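Lysine-sensitive aspartokinase 3 (Escherichia coli, PDB 2J0X) catalyses the ATP-dependent phosphorylation of L-aspartate to 4-phospho-L-aspartate, the first step of lysine biosynthesis, and is inhibited allosterically by lysine. Local coordinates at residues D230-S235 against L304-T309; P296-A301 against K404-V409; V389-N394 against L427-P432; L410-I415 against V440-S445. One frame throughout, in Å; residues are numbered along the deposited sequence.

In the fold
All four contacts lie on one side of the chain's centre. Interaction 1 joins a kinase-domain loop to strand 299-314. Interactions 3 and 4 lie within the second ACT domain; interaction 2 joins the start of strand 299-314 to it. Strands 299-314, 379-393 and 426-432 are neighbours in one antiparallel sheet. V440 of helix 433-447, in interaction 4, packs on L304 and V233 of interaction 1. Centres of interactions 2 and 3, and of 3 and 4, are about 10 Å apart; 1 and 2 are about 19 Å apart. Interaction 1 closes before 3 and 4 open; 2 crosses 1 and 3, and 3 crosses 4. An ATP-site loop thus rests on strand and helix of the dimerization region.

Interaction 1 of 4, residues D230-S235 against L304-T309; sequences DPRVVS and LRRNQT
D230 and R306 form the charged link between the two segments. D230 OD2 lies 3.2 Å from R306 NH2, at the edge of the guanidinium and near its plane. The bond is weak, with an N-H...O angle of 127°. The carboxylate and guanidinium planes are turned 59° apart. R306 has a second salt bridge to E437 through NH1, so two acids pair with the arginine, one at NH2 and one at NH1.

D230 is also gripped from its own segment. R232 NE donates to D230 OD1 at 3.1 Å on the syn side, in a nearly straight bond. The backbone R232 N meets the same D230 OD1 at 3.1 Å from above the carboxylate plane. The two donors should fix the rotation of the carboxylate. R232 NH2 and R306 NH2 come to 3.8 Å of each other beside D230, whose negative charge is likely to offset the two positive ones.

The apolar part is small. V233 CG2 touches L304 CD2 at 4.1 Å. The same L304 methyl lies over one face of the R306 guanidinium, toward its rim. R306 CG is anti to the carbonyl carbon (chi1 -82°), and the chain bends at chi3 to bring NH2 up to D230 and V233.

Within the loop, D230 O accepts from both V233 N and V234 N. The R232 N to D230 OD1 bond makes an Asx turn. R232 is an ATP-binding residue, and K257 of the same site lies beside it. The whole is a salt-bridge network around D230, whose OD1 also closes an Asx turn, and it joins an ATP-site loop to a strand of the regulatory domain.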
# COMPACT_ATOMS: atom_id res chain seq x y z
N ASP A 230 25.77 11.42 -6.62
CA ASP A 230 26.85 10.73 -5.93
C ASP A 230 28.13 11.03 -6.68
O ASP A 230 28.29 10.63 -7.82
CB ASP A 230 26.57 9.23 -5.92
CG ASP A 230 27.71 8.42 -5.33
OD1 ASP A 230 28.48 8.98 -4.51
OD2 ASP A 230 27.82 7.23 -5.68
N PRO A 231 29.05 11.78 -6.05
CA PRO A 231 30.32 12.10 -6.71
C PRO A 231 31.07 10.82 -7.13
O PRO A 231 31.90 10.86 -8.03
CB PRO A 231 31.06 12.89 -5.65
CG PRO A 231 29.96 13.59 -4.94
CD PRO A 231 28.93 12.51 -4.78
N ARG A 232 30.78 9.71 -6.47
CA ARG A 232 31.43 8.44 -6.80
C ARG A 232 30.95 7.97 -8.16
O ARG A 232 31.56 7.08 -8.76
CB ARG A 232 31.09 7.36 -5.78
CG ARG A 232 31.59 7.56 -4.37
CD ARG A 232 31.14 6.40 -3.50
NE ARG A 232 29.68 6.36 -3.34
CZ ARG A 232 29.03 5.38 -2.71
NH1 ARG A 232 29.71 4.37 -2.18
NH2 ARG A 232 27.71 5.43 -2.59
N VAL A 233 29.83 8.53 -8.62
CA VAL A 233 29.25 8.14 -9.90
C VAL A 233 29.53 9.15 -11.00
O VAL A 233 29.88 8.77 -12.11
CB VAL A 233 27.73 7.94 -9.79
CG1 VAL A 233 27.14 7.65 -11.17
CG2 VAL A 233 27.43 6.78 -8.86
N VAL A 234 29.37 10.43 -10.70
CA VAL A 234 29.66 11.48 -11.68
C VAL A 234 30.48 12.56 -10.97
O VAL A 234 29.95 13.45 -10.32
CB VAL A 234 28.35 12.05 -12.34
CG1 VAL A 234 27.19 11.08 -12.11
CG2 VAL A 234 28.02 13.42 -11.83
N SER A 235 31.80 12.45 -11.09
CA SER A 235 32.71 13.39 -10.45
C SER A 235 32.34 14.85 -10.67
O SER A 235 32.64 15.70 -9.84
CB SER A 235 34.15 13.15 -10.91
OG SER A 235 34.24 13.27 -12.32
N LEU A 304 20.47 8.06 -5.91
CA LEU A 304 20.68 6.68 -6.34
C LEU A 304 20.77 5.73 -5.14
O LEU A 304 21.62 5.90 -4.27
CB LEU A 304 21.97 6.59 -7.17
CG LEU A 304 22.30 5.25 -7.83
CD1 LEU A 304 21.25 4.94 -8.88
CD2 LEU A 304 23.67 5.29 -8.47
N ARG A 305 19.85 4.76 -5.09
CA ARG A 305 19.81 3.74 -4.04
C ARG A 305 19.90 2.45 -4.83
O ARG A 305 18.94 2.05 -5.48
CB ARG A 305 18.48 3.78 -3.27
CG ARG A 305 18.24 5.04 -2.44
CD ARG A 305 18.82 4.95 -1.03
NE ARG A 305 18.11 3.97 -0.19
CZ ARG A 305 16.82 4.06 0.15
NH1 ARG A 305 16.08 5.08 -0.27
NH2 ARG A 305 16.27 3.12 0.91
N ARG A 306 21.05 1.80 -4.78
CA ARG A 306 21.23 0.56 -5.52
C ARG A 306 20.77 -0.67 -4.75
O ARG A 306 20.45 -0.58 -3.57
CB ARG A 306 22.68 0.44 -5.95
CG ARG A 306 23.00 1.24 -7.21
CD ARG A 306 24.49 1.55 -7.38
NE ARG A 306 24.90 2.73 -6.62
CZ ARG A 306 26.09 3.31 -6.70
NH1 ARG A 306 27.02 2.82 -7.52
NH2 ARG A 306 26.37 4.39 -5.97
N ASN A 307 20.74 -1.81 -5.43
CA ASN A 307 20.33 -3.08 -4.82
C ASN A 307 19.03 -3.03 -4.02
O ASN A 307 19.02 -3.30 -2.82
CB ASN A 307 21.45 -3.62 -3.94
CG ASN A 307 22.67 -4.02 -4.75
OD1 ASN A 307 23.29 -3.18 -5.40
ND2 ASN A 307 23.01 -5.31 -4.72
N GLN A 308 17.94 -2.69 -4.70
CA GLN A 308 16.63 -2.62 -4.08
C GLN A 308 15.89 -3.89 -4.50
O GLN A 308 16.02 -4.33 -5.64
CB GLN A 308 15.88 -1.38 -4.56
CG GLN A 308 16.58 -0.06 -4.24
CD GLN A 308 16.48 0.32 -2.77
OE1 GLN A 308 15.39 0.54 -2.24
NE2 GLN A 308 17.63 0.40 -2.11
N THR A 309 15.13 -4.46 -3.58
CA THR A 309 14.40 -5.68 -3.86
C THR A 309 12.95 -5.35 -4.16
O THR A 309 12.28 -4.66 -3.39
CB THR A 309 14.55 -6.66 -2.67
OG1 THR A 309 15.94 -7.00 -2.51
CG2 THR A 309 13.73 -7.92 -2.88

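Interaction 2 of 4, residues P296-A301 against K404-V409; sequences PPLFRA and KEVFGV
The bond from G408 N to K404 O, 2.7 Å long, closes the short helical turn 404-408. V406 and the E405 carbonyl, which meet L298 and F299, belong to this turn; V409 follows in a 3-10 segment. The turn is otherwise weakly bonded. The meeting of the segments itself is apolar.

F299 carries most of it. Its CG is anti to the carbonyl carbon (chi1 -59°), which sends the ring out toward the helical turn with CZ leading. F299 CZ lies 3.7 Å from V409 CG1, which approaches obliquely. The ring edge also faces the backbone: E405 O and V406 CA both lie near the ring plane, and F299 CZ is 4.3 Å from V406 CA. L298 CG stands 3.5 Å above one face of the F299 ring, toward its rim. L298 then reaches on, and its CD1 meets V406 CG2 at 4.3 Å. L298 and F299 thus touch the helical turn side by side. V409 points CG1 at the ring from the other direction.

The contact lies near the surface, away from the annotated sites. F299 begins strand 299-314, where R300 and A301 both face I392 in a classic beta bulge. F299 and V409 also pack on L391 of strand 379-393, and F299 touches F448. The 404-409 segment rests against F299 at the start of strand 299-314 and L298 just before it, while its F407 packs on I415 of the second subunit.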
# COMPACT_ATOMS: atom_id res chain seq x y z
N PRO A 296 13.60 28.14 -6.77
CA PRO A 296 13.76 26.69 -6.82
C PRO A 296 13.79 26.13 -8.24
O PRO A 296 12.90 26.39 -9.04
CB PRO A 296 12.56 26.20 -6.02
CG PRO A 296 11.52 27.23 -6.31
CD PRO A 296 12.30 28.51 -6.20
N PRO A 297 14.83 25.35 -8.55
CA PRO A 297 15.00 24.74 -9.87
C PRO A 297 14.01 23.62 -10.15
O PRO A 297 13.50 22.99 -9.22
CB PRO A 297 16.44 24.23 -9.81
CG PRO A 297 16.56 23.81 -8.37
CD PRO A 297 15.93 24.97 -7.64
N LEU A 298 13.72 23.38 -11.42
CA LEU A 298 12.81 22.31 -11.81
C LEU A 298 13.40 21.00 -11.29
O LEU A 298 12.67 20.11 -10.86
CB LEU A 298 12.66 22.24 -13.32
CG LEU A 298 11.73 21.14 -13.85
CD1 LEU A 298 10.37 21.24 -13.18
CD2 LEU A 298 11.60 21.28 -15.35
N PHE A 299 14.72 20.92 -11.34
CA PHE A 299 15.44 19.76 -10.85
C PHE A 299 16.56 20.24 -9.93
O PHE A 299 17.35 21.11 -10.30
CB PHE A 299 15.99 18.94 -12.03
CG PHE A 299 14.92 18.46 -12.98
CD1 PHE A 299 14.77 19.03 -14.24
CD2 PHE A 299 14.06 17.42 -12.61
CE1 PHE A 299 13.79 18.58 -15.12
CE2 PHE A 299 13.08 16.96 -13.49
CZ PHE A 299 12.95 17.54 -14.75
N ARG A 300 16.62 19.68 -8.73
CA ARG A 300 17.63 20.08 -7.76
C ARG A 300 18.66 19.00 -7.51
O ARG A 300 19.77 19.32 -7.09
CB ARG A 300 16.97 20.46 -6.44
CG ARG A 300 17.90 21.14 -5.46
CD ARG A 300 17.16 22.22 -4.68
NE ARG A 300 17.74 23.55 -4.82
CZ ARG A 300 17.13 24.68 -4.46
NH1 ARG A 300 15.91 24.62 -3.94
NH2 ARG A 300 17.73 25.86 -4.60
N ALA A 301 18.32 17.75 -7.78
CA ALA A 301 19.25 16.64 -7.57
C ALA A 301 18.73 15.25 -7.95
O ALA A 301 17.53 15.02 -7.96
CB ALA A 301 19.69 16.63 -6.10
N LYS A 404 5.69 16.85 -21.02
CA LYS A 404 6.95 16.15 -21.30
C LYS A 404 8.15 16.90 -20.73
O LYS A 404 9.27 16.38 -20.72
CB LYS A 404 7.11 15.97 -22.81
CG LYS A 404 7.33 17.27 -23.57
CD LYS A 404 6.85 17.13 -25.00
CE LYS A 404 5.32 17.26 -25.10
NZ LYS A 404 4.55 16.32 -24.23
N GLU A 405 7.92 18.13 -20.29
CA GLU A 405 8.97 18.95 -19.70
C GLU A 405 9.63 18.12 -18.61
O GLU A 405 10.85 18.11 -18.46
CB GLU A 405 8.37 20.20 -19.06
CG GLU A 405 7.28 20.88 -19.89
CD GLU A 405 5.93 20.19 -19.80
OE1 GLU A 405 5.39 20.06 -18.67
OE2 GLU A 405 5.39 19.79 -20.85
N VAL A 406 8.79 17.43 -17.84
CA VAL A 406 9.25 16.60 -16.74
C VAL A 406 9.44 15.14 -17.14
O VAL A 406 10.26 14.44 -16.54
CB VAL A 406 8.24 16.68 -15.56
CG1 VAL A 406 8.73 15.86 -14.39
CG2 VAL A 406 8.05 18.13 -15.14
N PHE A 407 8.72 14.68 -18.15
CA PHE A 407 8.81 13.28 -18.58
C PHE A 407 9.93 12.95 -19.55
O PHE A 407 10.67 11.99 -19.35
CB PHE A 407 7.47 12.85 -19.18
CG PHE A 407 6.31 12.94 -18.23
CD1 PHE A 407 5.00 12.84 -18.69
CD2 PHE A 407 6.53 13.14 -16.86
CE1 PHE A 407 3.93 12.95 -17.81
CE2 PHE A 407 5.46 13.24 -15.97
CZ PHE A 407 4.16 13.15 -16.44
N GLY A 408 10.05 13.75 -20.61
CA GLY A 408 11.08 13.52 -21.61
C GLY A 408 12.43 13.19 -21.02
O GLY A 408 13.24 12.50 -21.63
N VAL A 409 12.66 13.67 -19.80
CA VAL A 409 13.93 13.44 -19.13
C VAL A 409 14.27 11.96 -19.01
O VAL A 409 15.44 11.59 -19.06
CB VAL A 409 13.91 14.06 -17.73
CG1 VAL A 409 13.65 15.57 -17.83
CG2 VAL A 409 12.84 13.40 -16.88

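Interaction 3 of 4, residues V389-N394 against L427-P432; sequences VALIGN and LCFLVP
V389 lies against the face of the F429 ring, and this pair forms the apolar centre. V389 CB is 4.0 Å from the ring centroid, a CH-pi contact over the face, and CG1 comes to 3.5 Å from F429 CZ. The two side chains run alongside each other and point the same way. F429 CG sits between the backbone N and the carbonyl carbon (chi1 58°), and from there the ring leans across to the neighbouring strand.

Other apolar groups lie around this pair. L391 CD1 reaches F429 CE2 at 4.0 Å, obliquely. V389 CG2 meets V431 CG2 on the other flank. A390 and C428 point to the opposite face of the sheet, where their CB atoms are 3.5 Å apart. Replacing F429 with an alanine would probably open a gap beside V389 and leave L391 CD1 without its aromatic partner.

The polar part is the backbone between the strands. V389 and F429 form an antiparallel hydrogen-bonded pair: V389 N donates to F429 O at 2.9 Å, almost straight at 176°, and F429 N donates back to V389 O. L391 and L427 form the next such pair. L391 N bonds to L427 O at 2.7 Å, but the return bond from L427 N to L391 O is weak.

L443 of helix 433-447 packs on L391 and F429. The sheet also carries strand 338-344 of the lysine site, with C428 near that site but not in it. The strand pair and helix are consistent with the ACT fold, beta-alpha-beta-beta-alpha-beta, a four-stranded antiparallel sheet with two helices on one face.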
# COMPACT_ATOMS: atom_id res chain seq x y z
N VAL A 389 16.33 5.24 -8.86
CA VAL A 389 16.87 6.52 -9.33
C VAL A 389 15.77 7.53 -9.06
O VAL A 389 14.62 7.33 -9.46
CB VAL A 389 17.16 6.55 -10.84
CG1 VAL A 389 17.49 8.00 -11.24
CG2 VAL A 389 18.31 5.61 -11.18
N ALA A 390 16.12 8.63 -8.41
CA ALA A 390 15.11 9.62 -8.09
C ALA A 390 15.48 11.07 -8.40
O ALA A 390 16.57 11.52 -8.07
CB ALA A 390 14.75 9.50 -6.63
N LEU A 391 14.57 11.78 -9.04
CA LEU A 391 14.78 13.19 -9.37
C LEU A 391 14.09 14.06 -8.33
O LEU A 391 12.86 14.10 -8.25
CB LEU A 391 14.17 13.54 -10.73
CG LEU A 391 14.87 13.21 -12.04
CD1 LEU A 391 15.06 11.71 -12.17
CD2 LEU A 391 14.02 13.75 -13.18
N ILE A 392 14.88 14.77 -7.53
CA ILE A 392 14.30 15.65 -6.53
C ILE A 392 14.26 17.05 -7.14
O ILE A 392 15.23 17.49 -7.76
CB ILE A 392 15.13 15.65 -5.22
CG1 ILE A 392 15.03 14.28 -4.52
CG2 ILE A 392 14.61 16.69 -4.26
CD1 ILE A 392 15.70 13.14 -5.26
N GLY A 393 13.13 17.74 -7.00
CA GLY A 393 13.04 19.07 -7.57
C GLY A 393 11.80 19.84 -7.16
O GLY A 393 11.29 19.67 -6.06
N ASN A 394 11.31 20.68 -8.06
CA ASN A 394 10.12 21.48 -7.79
C ASN A 394 9.16 21.55 -8.96
O ASN A 394 9.56 21.49 -10.12
CB ASN A 394 10.52 22.89 -7.40
CG ASN A 394 11.17 22.95 -6.05
OD1 ASN A 394 10.49 23.01 -5.03
ND2 ASN A 394 12.49 22.91 -6.04
N LEU A 427 10.27 12.42 -8.21
CA LEU A 427 9.88 11.60 -9.35
C LEU A 427 10.94 10.52 -9.38
O LEU A 427 12.10 10.78 -9.70
CB LEU A 427 9.90 12.40 -10.65
CG LEU A 427 9.55 11.62 -11.93
CD1 LEU A 427 9.43 12.57 -13.09
CD2 LEU A 427 10.60 10.57 -12.23
N CYS A 428 10.57 9.30 -9.04
CA CYS A 428 11.54 8.22 -9.05
C CYS A 428 11.07 7.04 -9.86
O CYS A 428 9.89 6.89 -10.17
CB CYS A 428 11.87 7.78 -7.62
SG CYS A 428 10.46 7.15 -6.72
N PHE A 429 12.03 6.20 -10.22
CA PHE A 429 11.75 5.03 -11.01
C PHE A 429 12.83 4.00 -10.74
O PHE A 429 13.81 4.28 -10.04
CB PHE A 429 11.72 5.42 -12.49
CG PHE A 429 12.99 6.06 -12.99
CD1 PHE A 429 14.08 5.27 -13.35
CD2 PHE A 429 13.09 7.44 -13.09
CE1 PHE A 429 15.27 5.86 -13.82
CE2 PHE A 429 14.27 8.05 -13.55
CZ PHE A 429 15.36 7.26 -13.91
N LEU A 430 12.64 2.80 -11.26
CA LEU A 430 13.61 1.73 -11.06
C LEU A 430 14.18 1.30 -12.40
O LEU A 430 13.51 1.36 -13.43
CB LEU A 430 12.94 0.53 -10.40
CG LEU A 430 13.19 0.27 -8.92
CD1 LEU A 430 12.94 1.53 -8.12
CD2 LEU A 430 12.29 -0.88 -8.46
N VAL A 431 15.44 0.89 -12.37
CA VAL A 431 16.14 0.40 -13.55
C VAL A 431 17.03 -0.72 -13.04
O VAL A 431 17.34 -0.79 -11.85
CB VAL A 431 17.03 1.45 -14.19
CG1 VAL A 431 16.19 2.57 -14.75
CG2 VAL A 431 18.04 1.96 -13.17
N PRO A 432 17.44 -1.61 -13.94
CA PRO A 432 18.30 -2.72 -13.54
C PRO A 432 19.65 -2.15 -13.12
O PRO A 432 20.12 -1.18 -13.71
CB PRO A 432 18.37 -3.56 -14.81
CG PRO A 432 18.31 -2.50 -15.89
CD PRO A 432 17.23 -1.59 -15.40

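Interaction 4 of 4, residues L410-I415 against V440-S445; sequences LEPFNI and VQKLHS
F413 points its ring at K442 and L443 on the helix. F413 CG lies roughly anti to the carbonyl carbon (chi1 -29°), which turns the ring to the helix. K442 CB meets the ring edge, 4.0 Å from F413 CE2. K442 CG is anti to its own backbone N (chi1 176°), which brings it near CE2 and CZ of F413 as well. The lysine chain bends at the next bond and then passes P412, where K442 NZ lies 4.4 Å from P412 CB.

L443 comes to the ring obliquely, with L443 CD1 3.9 Å from F413 CE1. The same L443 CD1 meets L410 CD2 at 4.4 Å. Within the loop, P412 CG stands over one face of the F413 ring, toward the rim, and L410 CA lies in plane at the edge. L410 to F413 form a type I beta turn. An alanine in place of F413 is likely to leave L443 CD1 and the K442 methylenes without their partner and open a gap between loop and helix.

L443 also packs on F429 and L391, and E411 forms a salt bridge with K404 of the second subunit. The loop is thus shared between the domain core and the dimer interface. Carbon meets carbon in the main contacts, so the contact probably depends on burial and fit rather than charge, with L410, F413 and L443 the buried members.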
# COMPACT_ATOMS: atom_id res chain seq x y z
N LEU A 410 13.25 11.12 -18.87
CA LEU A 410 13.42 9.67 -18.69
C LEU A 410 13.22 8.86 -19.97
O LEU A 410 13.06 7.64 -19.92
CB LEU A 410 12.41 9.17 -17.64
CG LEU A 410 12.02 10.03 -16.44
CD1 LEU A 410 10.94 9.32 -15.66
CD2 LEU A 410 13.21 10.29 -15.54
N GLU A 411 13.23 9.52 -21.12
CA GLU A 411 13.01 8.83 -22.37
C GLU A 411 14.04 7.78 -22.78
O GLU A 411 13.69 6.61 -23.01
CB GLU A 411 12.87 9.85 -23.50
CG GLU A 411 12.68 9.22 -24.85
CD GLU A 411 12.65 10.24 -25.96
OE1 GLU A 411 11.80 11.17 -25.89
OE2 GLU A 411 13.47 10.12 -26.89
N PRO A 412 15.31 8.17 -22.88
CA PRO A 412 16.39 7.26 -23.27
C PRO A 412 16.68 6.02 -22.45
O PRO A 412 17.59 5.27 -22.79
CB PRO A 412 17.60 8.19 -23.33
CG PRO A 412 17.30 9.19 -22.27
CD PRO A 412 15.85 9.49 -22.53
N PHE A 413 15.91 5.76 -21.40
CA PHE A 413 16.21 4.59 -20.58
C PHE A 413 15.14 3.53 -20.48
O PHE A 413 13.96 3.79 -20.71
CB PHE A 413 16.59 5.06 -19.18
CG PHE A 413 17.22 6.41 -19.15
CD1 PHE A 413 16.43 7.55 -19.10
CD2 PHE A 413 18.60 6.55 -19.21
CE1 PHE A 413 17.00 8.82 -19.12
CE2 PHE A 413 19.18 7.80 -19.23
CZ PHE A 413 18.38 8.94 -19.18
N ASN A 414 15.57 2.31 -20.15
CA ASN A 414 14.66 1.19 -19.98
C ASN A 414 14.25 1.22 -18.52
O ASN A 414 15.04 0.92 -17.63
CB ASN A 414 15.36 -0.13 -20.31
CG ASN A 414 15.84 -0.17 -21.73
OD1 ASN A 414 15.08 0.14 -22.66
ND2 ASN A 414 17.09 -0.55 -21.92
N ILE A 415 13.01 1.62 -18.29
CA ILE A 415 12.51 1.75 -16.95
C ILE A 415 11.65 0.55 -16.57
O ILE A 415 10.85 0.08 -17.37
CB ILE A 415 11.72 3.07 -16.87
CG1 ILE A 415 12.58 4.19 -17.48
CG2 ILE A 415 11.35 3.37 -15.43
CD1 ILE A 415 11.92 5.55 -17.55
N VAL A 440 22.17 7.40 -14.43
CA VAL A 440 22.49 8.54 -13.58
C VAL A 440 23.43 9.50 -14.31
O VAL A 440 23.16 10.69 -14.42
CB VAL A 440 23.14 8.08 -12.26
CG1 VAL A 440 23.56 9.28 -11.43
CG2 VAL A 440 22.17 7.20 -11.48
N GLN A 441 24.54 8.97 -14.84
CA GLN A 441 25.49 9.82 -15.54
C GLN A 441 24.86 10.62 -16.66
O GLN A 441 25.12 11.81 -16.79
CB GLN A 441 26.63 8.99 -16.13
CG GLN A 441 27.46 8.29 -15.11
CD GLN A 441 28.66 7.66 -15.75
OE1 GLN A 441 28.56 7.07 -16.83
NE2 GLN A 441 29.81 7.79 -15.10
N LYS A 442 24.05 9.95 -17.47
CA LYS A 442 23.41 10.63 -18.59
C LYS A 442 22.36 11.63 -18.12
O LYS A 442 22.30 12.76 -18.61
CB LYS A 442 22.76 9.63 -19.56
CG LYS A 442 22.00 10.34 -20.67
CD LYS A 442 22.06 9.62 -22.02
CE LYS A 442 21.48 10.52 -23.13
NZ LYS A 442 21.51 9.91 -24.49
N LEU A 443 21.53 11.21 -17.18
CA LEU A 443 20.49 12.07 -16.67
C LEU A 443 21.10 13.32 -16.02
O LEU A 443 20.55 14.42 -16.11
CB LEU A 443 19.64 11.30 -15.66
CG LEU A 443 18.12 11.32 -15.81
CD1 LEU A 443 17.57 9.97 -15.44
CD2 LEU A 443 17.53 12.41 -14.94
N HIS A 444 22.25 13.15 -15.38
CA HIS A 444 22.88 14.29 -14.74
C HIS A 444 23.45 15.23 -15.76
O HIS A 444 23.25 16.44 -15.68
CB HIS A 444 24.00 13.87 -13.80
CG HIS A 444 24.57 15.01 -13.01
ND1 HIS A 444 25.85 15.49 -13.21
CD2 HIS A 444 24.02 15.78 -12.04
CE1 HIS A 444 26.06 16.50 -12.39
NE2 HIS A 444 24.97 16.70 -11.67
N SER A 445 24.15 14.66 -16.74
CA SER A 445 24.78 15.43 -17.79
C SER A 445 23.84 16.45 -18.42
O SER A 445 24.20 17.61 -18.57
CB SER A 445 25.32 14.50 -18.87
OG SER A 445 26.01 15.23 -19.86